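Local coordinates for putative phosphosugar isomerase (Clostridium difficile, PDB 3G68), which probably binds phosphorylated sugars through its paired SIS domains and may act as an isomerase on them, although its true substrate is not established, at residues H216-G221 against Y308-N313. Numbering follows the deposited sequence.
Sequences HSDIYG and YYQTFN
Asp218 and Tyr308 approach to 6.9 Å between their CA atoms, and Ile219 and Thr311 to 6.7 Å, a spacing that leaves the two backbones to be joined by side chains, chiefly that of Gln310. With chi1 at 65° its CG is tucked over the backbone, and the chain then runs out straight to the amide. It crosses the Ile219 side chain at about a right angle: CG2 of Ile219 touches Gln310 NE2 at 3.6 Å and CD at 3.8 Å. This methyl covers the amide end and the adjoining CG, as a beta-branched aliphatic residue can in a buried place without needing a polar partner. Asp218 adds its CB, 3.6 Å from Gln310 NE2.

The polar ends meet through a water, which donates to Asp218 OD2 (2.7 Å) and accepts from Gln310 NE2 (3.1 Å). Glutamine suits its place because it is long enough to cross the gap and its amide nitrogen can serve both this water and Pro307 O, while OD2 forms a salt bridge with Lys267. On the Asp218 side, the turn is braced by His216: its ND1 accepts the backbone N-H of Asp218 in a nearly straight bond (172°), with the donor tilted 25° out of the ring plane.

Ile219 occupies the N-cap position of helix 220-234, just beyond strand 210-215 in the second half of this double-SIS protein; Asp218 O bonds to Gln51 of helix 43-59 from the other half. Before and after Gln310 in sequence, Tyr309 and Phe312 both pack on helices 145-165 and 170-184.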
loop_
_atom_site.group_PDB
_atom_site.type_symbol
_atom_site.label_atom_id
_atom_site.label_comp_id
_atom_site.label_asym_id
_atom_site.label_seq_id
_atom_site.Cartn_x
_atom_site.Cartn_y
_atom_site.Cartn_z
ATOM N N HIS B 216 35.015 -8.550 39.919
ATOM C CA HIS B 216 35.784 -9.532 39.174
ATOM C C HIS B 216 37.059 -8.842 38.645
ATOM O O HIS B 216 37.052 -7.630 38.429
ATOM C CB HIS B 216 34.957 -10.078 37.995
ATOM C CG HIS B 216 35.636 -11.183 37.242
ATOM N ND1 HIS B 216 36.473 -10.944 36.180
ATOM C CD2 HIS B 216 35.622 -12.526 37.414
ATOM C CE1 HIS B 216 36.929 -12.091 35.711
ATOM N NE2 HIS B 216 36.429 -13.068 36.443
ATOM N N SER B 217 38.128 -9.612 38.389
ATOM C CA SER B 217 39.375 -9.040 37.861
ATOM C C SER B 217 39.201 -8.226 36.561
ATOM O O SER B 217 39.926 -7.261 36.342
ATOM C CB SER B 217 40.452 -10.127 37.650
ATOM O OG SER B 217 39.973 -11.208 36.877
ATOM N N ASP B 218 38.232 -8.596 35.723
ATOM C CA ASP B 218 37.963 -7.902 34.456
ATOM C C ASP B 218 37.521 -6.452 34.655
ATOM O O ASP B 218 37.688 -5.638 33.734
ATOM C CB ASP B 218 36.906 -8.640 33.610
ATOM C CG ASP B 218 37.377 -9.984 33.111
ATOM O OD1 ASP B 218 38.611 -10.215 33.034
ATOM O OD2 ASP B 218 36.498 -10.793 32.774
ATOM N N ILE B 219 36.988 -6.146 35.849
ATOM C CA ILE B 219 36.567 -4.804 36.211
ATOM C C ILE B 219 37.304 -4.300 37.475
ATOM O O ILE B 219 36.812 -3.456 38.197
ATOM C CB ILE B 219 35.012 -4.684 36.302
ATOM C CG1 ILE B 219 34.424 -5.734 37.235
ATOM C CG2 ILE B 219 34.423 -4.731 34.851
ATOM C CD1 ILE B 219 32.910 -5.475 37.659
ATOM N N TYR B 220 38.528 -4.772 37.695
ATOM C CA TYR B 220 39.289 -4.340 38.871
ATOM C C TYR B 220 39.521 -2.803 38.919
ATOM O O TYR B 220 39.279 -2.174 39.930
ATOM C CB TYR B 220 40.613 -5.127 38.954
ATOM C CG TYR B 220 41.439 -4.762 40.159
ATOM C CD1 TYR B 220 40.923 -4.898 41.434
ATOM C CD2 TYR B 220 42.733 -4.262 40.011
ATOM C CE1 TYR B 220 41.681 -4.560 42.543
ATOM C CE2 TYR B 220 43.491 -3.898 41.098
ATOM C CZ TYR B 220 42.971 -4.053 42.361
ATOM O OH TYR B 220 43.729 -3.686 43.439
ATOM N N GLY B 221 39.908 -2.204 37.811
ATOM C CA GLY B 221 40.107 -0.742 37.761
ATOM C C GLY B 221 38.806 -0.017 38.103
ATOM O O GLY B 221 38.808 0.912 38.914
ATOM N N TYR B 308 35.719 -6.701 28.304
ATOM C CA TYR B 308 36.359 -5.420 28.179
ATOM C C TYR B 308 35.334 -4.296 28.066
ATOM O O TYR B 308 35.429 -3.305 28.784
ATOM C CB TYR B 308 37.271 -5.391 26.964
ATOM C CG TYR B 308 38.249 -6.547 26.912
ATOM C CD1 TYR B 308 39.257 -6.660 27.863
ATOM C CD2 TYR B 308 38.174 -7.516 25.895
ATOM C CE1 TYR B 308 40.158 -7.709 27.833
ATOM C CE2 TYR B 308 39.077 -8.585 25.861
ATOM C CZ TYR B 308 40.079 -8.661 26.826
ATOM O OH TYR B 308 40.997 -9.693 26.813
ATOM N N TYR B 309 34.340 -4.459 27.205
ATOM C CA TYR B 309 33.391 -3.346 26.948
ATOM C C TYR B 309 32.317 -3.123 28.009
ATOM O O TYR B 309 31.687 -2.048 28.052
ATOM C CB TYR B 309 32.797 -3.418 25.512
ATOM C CG TYR B 309 33.874 -3.513 24.440
ATOM C CD1 TYR B 309 35.015 -2.713 24.485
ATOM C CD2 TYR B 309 33.755 -4.423 23.380
ATOM C CE1 TYR B 309 36.020 -2.821 23.504
ATOM C CE2 TYR B 309 34.721 -4.506 22.407
ATOM C CZ TYR B 309 35.856 -3.720 22.476
ATOM O OH TYR B 309 36.834 -3.822 21.517
ATOM N N GLN B 310 32.142 -4.099 28.889
ATOM C CA GLN B 310 31.250 -3.949 30.056
ATOM C C GLN B 310 31.680 -2.782 30.925
ATOM O O GLN B 310 30.884 -2.298 31.735
ATOM C CB GLN B 310 31.207 -5.239 30.894
ATOM C CG GLN B 310 32.550 -5.593 31.560
ATOM C CD GLN B 310 32.504 -6.877 32.389
ATOM O OE1 GLN B 310 31.456 -7.318 32.844
ATOM N NE2 GLN B 310 33.656 -7.474 32.574
ATOM N N THR B 311 32.933 -2.351 30.797
ATOM C CA THR B 311 33.444 -1.208 31.541
ATOM C C THR B 311 32.604 0.067 31.296
ATOM O O THR B 311 32.577 0.952 32.109
ATOM C CB THR B 311 34.950 -0.934 31.249
ATOM O OG1 THR B 311 35.470 -0.008 32.219
ATOM C CG2 THR B 311 35.146 -0.383 29.830
ATOM N N PHE B 312 31.928 0.163 30.166
ATOM C CA PHE B 312 31.100 1.349 29.890
ATOM C C PHE B 312 29.739 1.355 30.535
ATOM O O PHE B 312 28.977 2.291 30.307
ATOM C CB PHE B 312 30.998 1.586 28.384
ATOM C CG PHE B 312 32.311 1.834 27.784
ATOM C CD1 PHE B 312 33.045 2.961 28.171
ATOM C CD2 PHE B 312 32.889 0.918 26.906
ATOM C CE1 PHE B 312 34.331 3.175 27.645
ATOM C CE2 PHE B 312 34.155 1.151 26.379
ATOM C CZ PHE B 312 34.869 2.281 26.752
ATOM N N ASN B 313 29.408 0.298 31.280
ATOM C CA ASN B 313 28.150 0.240 31.994
ATOM C C ASN B 313 28.204 -0.137 33.462
ATOM O O ASN B 313 27.341 0.297 34.200
ATOM C CB ASN B 313 27.245 -0.827 31.365
ATOM C CG ASN B 313 26.928 -0.592 29.889
ATOM O OD1 ASN B 313 26.635 -1.554 29.196
ATOM N ND2 ASN B 313 26.948 0.661 29.418
HETATM O O HOH W 1 33.972 -10.376 33.563
#